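UDP-4-amino-4,6-dideoxy-N-acetyl-beta-L-altrosamine transaminase (Helicobacter pylori, PDB 2FNU) catalyses the pyridoxal phosphate-dependent transamination of a UDP-linked 4-hexulose to a 4-amino sugar, the second step of pseudaminic acid biosynthesis for flagellin modification. Local coordinates at residues 70-81 against 94-103; 204-212 against 222-230. All coordinates share one frame; numbering follows the deposited sequence.

Contact 1: residues 70-81 against 94-103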
# COMPACT_ATOMS: atom_id res chain seq x y z
N PHE B 70 -9.95 17.91 9.43
CA PHE B 70 -9.30 18.04 10.73
C PHE B 70 -9.45 19.43 11.32
O PHE B 70 -9.28 20.44 10.62
CB PHE B 70 -7.82 17.68 10.65
CG PHE B 70 -7.14 17.71 11.98
CD1 PHE B 70 -7.24 16.63 12.85
CD2 PHE B 70 -6.43 18.84 12.39
CE1 PHE B 70 -6.63 16.66 14.09
CE2 PHE B 70 -5.82 18.87 13.64
CZ PHE B 70 -5.91 17.78 14.49
N SER B 71 -9.74 19.47 12.62
CA SER B 71 -9.69 20.72 13.40
C SER B 71 -8.87 20.49 14.66
O SER B 71 -9.12 19.53 15.40
CB SER B 71 -11.09 21.16 13.82
OG SER B 71 -11.01 22.27 14.69
N ALA B 72 -7.93 21.40 14.93
CA ALA B 72 -7.08 21.31 16.11
C ALA B 72 -7.89 21.40 17.41
O ALA B 72 -7.44 20.95 18.46
CB ALA B 72 -6.02 22.39 16.09
N ASP B 73 -9.08 21.98 17.31
CA ASP B 73 -9.98 22.12 18.45
C ASP B 73 -10.80 20.84 18.73
O ASP B 73 -11.39 20.71 19.80
CB ASP B 73 -10.94 23.29 18.22
CG ASP B 73 -10.22 24.65 18.23
OD1 ASP B 73 -10.76 25.58 17.60
OD2 ASP B 73 -9.15 24.77 18.85
N ARG B 74 -10.82 19.91 17.77
CA ARG B 74 -11.59 18.67 17.88
C ARG B 74 -10.65 17.51 17.51
O ARG B 74 -10.86 16.78 16.53
CB ARG B 74 -12.83 18.71 16.98
CG ARG B 74 -13.87 19.75 17.47
CD ARG B 74 -15.05 19.93 16.52
NE ARG B 74 -14.69 20.52 15.22
CZ ARG B 74 -14.51 21.82 14.99
NH1 ARG B 74 -14.62 22.71 15.96
NH2 ARG B 74 -14.19 22.23 13.76
N ASN B 75 -9.61 17.37 18.34
CA ASN B 75 -8.45 16.55 18.03
C ASN B 75 -8.35 15.24 18.81
O ASN B 75 -7.37 14.52 18.63
CB ASN B 75 -7.16 17.35 18.28
CG ASN B 75 -6.94 17.63 19.76
OD1 ASN B 75 -5.92 17.24 20.34
ND2 ASN B 75 -7.90 18.28 20.38
N GLU B 76 -9.30 14.95 19.70
CA GLU B 76 -9.21 13.72 20.50
C GLU B 76 -10.13 12.63 19.98
O GLU B 76 -11.28 12.90 19.63
CB GLU B 76 -9.51 14.01 21.98
CG GLU B 76 -8.46 14.89 22.62
CD GLU B 76 -8.69 15.15 24.11
OE1 GLU B 76 -7.96 16.00 24.66
OE2 GLU B 76 -9.56 14.51 24.72
N ILE B 77 -9.61 11.40 19.92
CA ILE B 77 -10.43 10.26 19.53
C ILE B 77 -10.27 9.19 20.58
O ILE B 77 -9.16 8.79 20.90
CB ILE B 77 -10.06 9.74 18.12
CG1 ILE B 77 -10.59 10.75 17.07
CG2 ILE B 77 -10.65 8.35 17.88
CD1 ILE B 77 -10.40 10.37 15.61
N ILE B 78 -11.40 8.74 21.13
CA ILE B 78 -11.37 7.70 22.15
C ILE B 78 -11.21 6.37 21.46
O ILE B 78 -11.86 6.09 20.46
CB ILE B 78 -12.69 7.71 22.96
CG1 ILE B 78 -12.78 9.00 23.77
CG2 ILE B 78 -12.75 6.53 23.89
CD1 ILE B 78 -14.22 9.28 24.26
N THR B 79 -10.35 5.52 22.02
CA THR B 79 -10.15 4.19 21.45
C THR B 79 -9.68 3.19 22.50
O THR B 79 -9.60 3.52 23.69
CB THR B 79 -9.20 4.24 20.21
OG1 THR B 79 -9.21 2.98 19.52
CG2 THR B 79 -7.78 4.61 20.62
N THR B 80 -9.39 1.98 22.06
CA THR B 80 -8.97 0.92 22.98
C THR B 80 -7.45 0.75 22.96
O THR B 80 -6.83 0.85 21.89
CB THR B 80 -9.60 -0.43 22.60
OG1 THR B 80 -9.09 -1.46 23.47
CG2 THR B 80 -9.35 -0.80 21.11
N PRO B 81 -6.85 0.47 24.14
CA PRO B 81 -5.43 0.17 24.16
C PRO B 81 -5.12 -1.28 23.78
O PRO B 81 -3.96 -1.61 23.60
CB PRO B 81 -5.06 0.41 25.63
CG PRO B 81 -6.29 0.03 26.39
CD PRO B 81 -7.45 0.46 25.49
N SER B 94 -3.04 11.16 11.37
CA SER B 94 -4.15 11.97 10.91
C SER B 94 -4.34 13.20 11.80
O SER B 94 -5.28 13.96 11.60
CB SER B 94 -5.42 11.12 10.85
OG SER B 94 -5.21 10.04 9.95
N GLY B 95 -3.46 13.37 12.79
CA GLY B 95 -3.47 14.58 13.63
C GLY B 95 -4.15 14.39 14.97
O GLY B 95 -4.17 15.32 15.79
N TYR B 96 -4.70 13.20 15.21
CA TYR B 96 -5.49 12.95 16.41
C TYR B 96 -4.70 12.43 17.59
O TYR B 96 -3.74 11.68 17.44
CB TYR B 96 -6.65 11.98 16.09
CG TYR B 96 -7.67 12.60 15.17
CD1 TYR B 96 -7.67 12.33 13.80
CD2 TYR B 96 -8.62 13.53 15.65
CE1 TYR B 96 -8.60 12.94 12.94
CE2 TYR B 96 -9.55 14.13 14.80
CZ TYR B 96 -9.54 13.84 13.45
OH TYR B 96 -10.45 14.46 12.62
N THR B 97 -5.14 12.82 18.79
CA THR B 97 -4.62 12.26 20.05
C THR B 97 -5.55 11.13 20.49
O THR B 97 -6.74 11.37 20.68
CB THR B 97 -4.61 13.35 21.13
OG1 THR B 97 -3.62 14.33 20.79
CG2 THR B 97 -4.29 12.77 22.51
N PRO B 98 -5.02 9.90 20.61
CA PRO B 98 -5.83 8.79 21.14
C PRO B 98 -6.07 8.97 22.62
O PRO B 98 -5.15 9.34 23.35
CB PRO B 98 -4.96 7.55 20.90
CG PRO B 98 -3.56 8.08 20.83
CD PRO B 98 -3.65 9.48 20.25
N VAL B 99 -7.29 8.68 23.05
CA VAL B 99 -7.63 8.68 24.47
C VAL B 99 -8.05 7.26 24.81
O VAL B 99 -9.06 6.78 24.31
CB VAL B 99 -8.75 9.69 24.75
CG1 VAL B 99 -9.14 9.68 26.23
CG2 VAL B 99 -8.29 11.09 24.33
N PHE B 100 -7.24 6.56 25.60
CA PHE B 100 -7.45 5.12 25.80
C PHE B 100 -8.47 4.81 26.90
O PHE B 100 -8.34 5.28 28.03
CB PHE B 100 -6.11 4.42 26.10
CG PHE B 100 -5.16 4.46 24.93
CD1 PHE B 100 -4.03 5.28 24.95
CD2 PHE B 100 -5.43 3.72 23.79
CE1 PHE B 100 -3.17 5.32 23.83
CE2 PHE B 100 -4.57 3.75 22.67
CZ PHE B 100 -3.43 4.55 22.71
N ALA B 101 -9.49 4.03 26.53
CA ALA B 101 -10.54 3.61 27.45
C ALA B 101 -10.20 2.28 28.10
O ALA B 101 -9.40 1.51 27.57
CB ALA B 101 -11.87 3.47 26.70
N GLY B 102 -10.85 1.99 29.22
CA GLY B 102 -10.78 0.66 29.79
C GLY B 102 -11.42 -0.38 28.89
O GLY B 102 -12.21 -0.06 27.98
N ILE B 103 -11.10 -1.64 29.14
CA ILE B 103 -11.66 -2.75 28.39
C ILE B 103 -12.36 -3.74 29.34
O ILE B 103 -12.27 -3.62 30.56
CB ILE B 103 -10.59 -3.49 27.56
CG1 ILE B 103 -9.51 -4.10 28.46
CG2 ILE B 103 -9.96 -2.57 26.49
CD1 ILE B 103 -9.01 -5.44 27.94
O HOH W 1 -11.00 17.11 13.77
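The carbonyl O of Asn-75 is held by two groups of the other segment. The N-H of Thr-97 reaches it at 2.8 Å, nearly along the C=O axis, and the CA of Tyr-96 adds a CA-H...O contact. Four more backbone bonds follow. Ile-77 N and Thr-79 N give to Thr-97 O and Val-99 O. Val-99 N and Ala-101 N give to Ile-77 O and Thr-79 O. This is the parallel pairing of strands 76-79 and 97-100, joined by helix 86-93 in a beta-alpha-beta unit.

The Tyr-96 ring is covered on both faces. Ile-77 CD1 sits over one face, 3.6 Å from the ring centroid, in a CH-pi contact. Phe-70 turns its edge to the opposite face in a T-shaped pair, with the planes at 72°. The CG of Phe-70 stands opposite its backbone N (chi1 -176°), which brings CD1 within 3.7 Å of Tyr-96 CZ. A water takes the N-H of Ser-71 and donates to Arg-74 O and to Tyr-96 OH, the last at 2.9 Å.

On the sheet face of Glu-76 and Val-99, the carboxylate of Glu-76 lies against Val-99 CG2, while its OE2 is bonded to Asn-119. Farther on, Thr-79 CG2 lies 3.9 Å from Phe-100 CE2, and Thr-79 OG1 is bonded to Val-126 O. Pro-81 CB touches Phe-100 CD2 at 3.8 Å.

Contacts on both faces and a water on its hydroxyl probably hold the Tyr-96 ring in place. Strand 97-100, outermost in the chain's sheet, is thus joined to 76-79 by backbone bonds and by apolar side chains.

Contact 2: residues 204-212 against 222-230. With PMP (4'-deoxy-4'-aminopyridoxal-5'-phosphate), chain C.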
# COMPACT_ATOMS: atom_id res chain seq x y z
N MET B 204 -13.00 8.91 0.04
CA MET B 204 -11.99 7.87 0.24
C MET B 204 -11.49 7.26 -1.06
O MET B 204 -10.30 6.93 -1.19
CB MET B 204 -12.55 6.78 1.15
CG MET B 204 -12.82 7.29 2.56
SD MET B 204 -13.25 5.97 3.74
CE MET B 204 -14.75 5.30 2.98
N LYS B 205 -12.39 7.12 -2.03
CA LYS B 205 -12.04 6.56 -3.32
C LYS B 205 -10.99 7.40 -4.03
O LYS B 205 -10.02 6.86 -4.56
CB LYS B 205 -13.31 6.41 -4.16
CG LYS B 205 -13.15 5.67 -5.48
CD LYS B 205 -14.52 5.58 -6.17
CE LYS B 205 -14.45 4.77 -7.45
NZ LYS B 205 -15.84 4.47 -7.91
N LEU B 206 -11.16 8.72 -4.02
CA LEU B 206 -10.15 9.60 -4.62
C LEU B 206 -8.83 9.54 -3.83
O LEU B 206 -7.74 9.52 -4.43
CB LEU B 206 -10.66 11.03 -4.70
CG LEU B 206 -11.79 11.22 -5.71
CD1 LEU B 206 -12.53 12.49 -5.39
CD2 LEU B 206 -11.20 11.25 -7.14
N PHE B 207 -8.94 9.50 -2.50
CA PHE B 207 -7.73 9.50 -1.64
C PHE B 207 -6.88 8.26 -1.88
O PHE B 207 -5.65 8.30 -1.75
CB PHE B 207 -8.17 9.56 -0.18
CG PHE B 207 -7.05 9.82 0.80
CD1 PHE B 207 -6.42 8.75 1.47
CD2 PHE B 207 -6.68 11.13 1.13
CE1 PHE B 207 -5.44 8.99 2.43
CE2 PHE B 207 -5.70 11.38 2.08
CZ PHE B 207 -5.07 10.31 2.72
N ARG B 208 -7.55 7.16 -2.23
CA ARG B 208 -6.88 5.88 -2.51
C ARG B 208 -6.01 5.92 -3.78
O ARG B 208 -5.10 5.11 -3.93
CB ARG B 208 -7.95 4.78 -2.63
CG ARG B 208 -7.39 3.39 -2.95
CD ARG B 208 -8.50 2.34 -3.08
NE ARG B 208 -9.36 2.65 -4.23
CZ ARG B 208 -10.44 1.95 -4.58
NH1 ARG B 208 -10.80 0.86 -3.90
NH2 ARG B 208 -11.14 2.34 -5.64
N SER B 209 -6.35 6.83 -4.70
CA SER B 209 -5.71 6.84 -6.02
C SER B 209 -5.49 8.27 -6.51
O SER B 209 -6.17 8.75 -7.45
CB SER B 209 -6.52 6.02 -7.03
OG SER B 209 -5.76 5.73 -8.21
N HIS B 210 -4.54 8.95 -5.87
CA HIS B 210 -3.96 10.19 -6.38
C HIS B 210 -4.83 11.44 -6.40
O HIS B 210 -4.34 12.50 -6.85
CB HIS B 210 -3.38 9.96 -7.78
CG HIS B 210 -2.43 8.81 -7.85
ND1 HIS B 210 -1.25 8.79 -7.14
CD2 HIS B 210 -2.50 7.63 -8.52
CE1 HIS B 210 -0.63 7.64 -7.38
NE2 HIS B 210 -1.37 6.92 -8.20
N GLY B 211 -6.07 11.33 -5.95
CA GLY B 211 -7.00 12.47 -6.07
C GLY B 211 -7.49 12.64 -7.49
O GLY B 211 -8.18 13.63 -7.81
N MET B 212 -7.18 11.68 -8.35
CA MET B 212 -7.40 11.83 -9.81
C MET B 212 -8.85 11.63 -10.25
O MET B 212 -9.45 10.58 -10.01
CB MET B 212 -6.48 10.88 -10.60
CG MET B 212 -6.48 11.07 -12.11
SD MET B 212 -5.74 12.65 -12.60
CE MET B 212 -4.02 12.41 -12.19
N VAL B 222 -7.10 17.13 -10.59
CA VAL B 222 -6.78 16.82 -9.20
C VAL B 222 -7.17 18.03 -8.35
O VAL B 222 -6.60 19.12 -8.52
CB VAL B 222 -5.28 16.52 -9.04
CG1 VAL B 222 -4.89 16.41 -7.56
CG2 VAL B 222 -4.92 15.23 -9.76
N LYS B 223 -8.14 17.83 -7.45
CA LYS B 223 -8.64 18.90 -6.57
C LYS B 223 -8.21 18.72 -5.11
O LYS B 223 -8.35 19.64 -4.28
CB LYS B 223 -10.17 18.99 -6.64
CG LYS B 223 -10.69 19.20 -8.04
CD LYS B 223 -12.22 19.32 -8.06
CE LYS B 223 -12.71 19.61 -9.47
NZ LYS B 223 -14.19 19.78 -9.54
N SER B 224 -7.63 17.56 -4.82
CA SER B 224 -7.24 17.16 -3.48
C SER B 224 -6.24 16.02 -3.63
O SER B 224 -6.22 15.34 -4.68
CB SER B 224 -8.47 16.65 -2.73
OG SER B 224 -9.18 15.74 -3.57
N ILE B 225 -5.37 15.83 -2.64
CA ILE B 225 -4.33 14.80 -2.80
C ILE B 225 -4.89 13.40 -2.64
O ILE B 225 -5.99 13.18 -2.14
CB ILE B 225 -3.06 14.97 -1.86
CG1 ILE B 225 -3.45 14.82 -0.39
CG2 ILE B 225 -2.26 16.26 -2.13
CD1 ILE B 225 -3.47 13.38 0.09
N GLY B 226 -4.11 12.43 -3.12
CA GLY B 226 -4.36 11.05 -2.78
C GLY B 226 -3.04 10.31 -2.92
O GLY B 226 -2.00 10.91 -3.25
N HIS B 227 -3.12 9.01 -2.66
CA HIS B 227 -1.97 8.13 -2.58
C HIS B 227 -2.15 7.02 -3.61
O HIS B 227 -2.94 7.15 -4.54
CB HIS B 227 -1.88 7.55 -1.16
CG HIS B 227 -1.59 8.59 -0.12
ND1 HIS B 227 -0.36 8.71 0.47
CD2 HIS B 227 -2.38 9.54 0.45
CE1 HIS B 227 -0.38 9.71 1.34
NE2 HIS B 227 -1.59 10.23 1.35
N ASN B 228 -1.38 5.94 -3.50
CA ASN B 228 -1.69 4.73 -4.28
C ASN B 228 -1.75 3.59 -3.29
O ASN B 228 -0.72 2.95 -2.98
CB ASN B 228 -0.64 4.45 -5.37
CG ASN B 228 -0.93 3.16 -6.15
OD1 ASN B 228 -0.22 2.84 -7.13
ND2 ASN B 228 -1.92 2.42 -5.73
N PHE B 229 -2.95 3.40 -2.74
CA PHE B 229 -3.26 2.31 -1.81
C PHE B 229 -4.16 1.28 -2.49
O PHE B 229 -4.94 0.60 -1.84
CB PHE B 229 -3.97 2.86 -0.57
CG PHE B 229 -3.18 3.87 0.23
CD1 PHE B 229 -1.78 3.82 0.29
CD2 PHE B 229 -3.85 4.81 1.00
CE1 PHE B 229 -1.07 4.75 1.06
CE2 PHE B 229 -3.15 5.74 1.77
CZ PHE B 229 -1.77 5.70 1.82
N ARG B 230 -4.05 1.16 -3.81
CA ARG B 230 -4.96 0.27 -4.55
C ARG B 230 -4.65 -1.19 -4.26
O ARG B 230 -3.50 -1.57 -3.99
CB ARG B 230 -4.86 0.54 -6.04
CG ARG B 230 -5.28 1.97 -6.43
CD ARG B 230 -5.36 2.14 -7.94
NE ARG B 230 -4.07 1.90 -8.60
CZ ARG B 230 -3.31 2.84 -9.17
NH1 ARG B 230 -3.67 4.12 -9.20
NH2 ARG B 230 -2.18 2.47 -9.77
N1 PMP C . 6.41 8.68 -10.35
C2 PMP C . 6.23 8.63 -11.71
C2A PMP C . 7.26 9.33 -12.55
C3 PMP C . 5.27 7.77 -12.26
O3 PMP C . 5.24 7.58 -13.61
C4 PMP C . 4.34 7.16 -11.41
C4A PMP C . 3.15 6.39 -11.93
N4A PMP C . 2.80 6.78 -13.28
C5 PMP C . 4.52 7.26 -10.03
C6 PMP C . 5.54 8.03 -9.51
C5A PMP C . 3.63 6.50 -9.05
O4P PMP C . 4.00 5.12 -9.10
P PMP C . 2.98 3.98 -8.62
O1P PMP C . 1.96 3.88 -9.74
O2P PMP C . 3.81 2.72 -8.50
O3P PMP C . 2.33 4.42 -7.32
O HOH W 2 -0.49 10.94 -5.54
O HOH W 3 -0.45 4.80 -9.98
O HOH W 4 -9.49 15.49 -6.42
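The imidazole of His-210 carries the carbonyl O of His-227 over one face; a water and PMP O3P lie at its edge. That water also donates to Gly-226 O. Phe-84 of the second subunit meets the same imidazole edge-to-face. The Phe-207 ring has His-227 CD2 over one face, 3.6 Å from Phe-207 CZ, with the two ring planes at 47°. Ile-225 CD1 approaches Phe-207 CE2 at 3.6 Å. His-227 CB lies over the centre of the Phe-229 ring.

Arg-230 NH1 donates to Ser-209 OG, which lies in the guanidinium plane, at 2.8 Å. Arg-230 NE forms a salt bridge with Glu-189 of the second subunit. Backbone bonds tie helix 198-208 to the loop: His-227 N gives to Phe-207 O at 2.8 Å, and Phe-229 N to Arg-208 O. His-210 N returns a bond to His-227 O.

A second water bridges His-210 NE2, Arg-230 NH2 and PMP O1P, its O 2.6 Å from PMP O1P. PMP is also hydrogen-bonded by Ala-56, Thr-57, His-157 and Ser-178 of the second subunit. Asn-228, a substrate-binding residue, lies beside the phosphate. The contact thus helps close an active site shared between subunits. Arg-230 probably contributes positive charge there, partly offset by its salt bridge.

Overall arrangement
From the N terminus, strand 49-53 and helix 56-66 come first. Contact 1 then closes the short loop through helix 86-93. The chain runs on through strands 122-128, 150-154, 174-178 and 191-195 before helix 198-208 leads into contact 2. That contact closes over strands 212-214 and 220-222. The two follow in series and neither nest nor cross. The centres of contacts 1 and 2 lie about 25 Å apart. The nearest atoms of contacts 1 and 2 are about 7 Å apart. Contact 1 joins the outermost strand 97-100 to its neighbour 76-79. Contact 2 packs on strand 49-53, the other outermost strand. Helix 56-66 is common ground: Ser-94 and Phe-207 both touch it. Contact 2 alone reaches the second subunit.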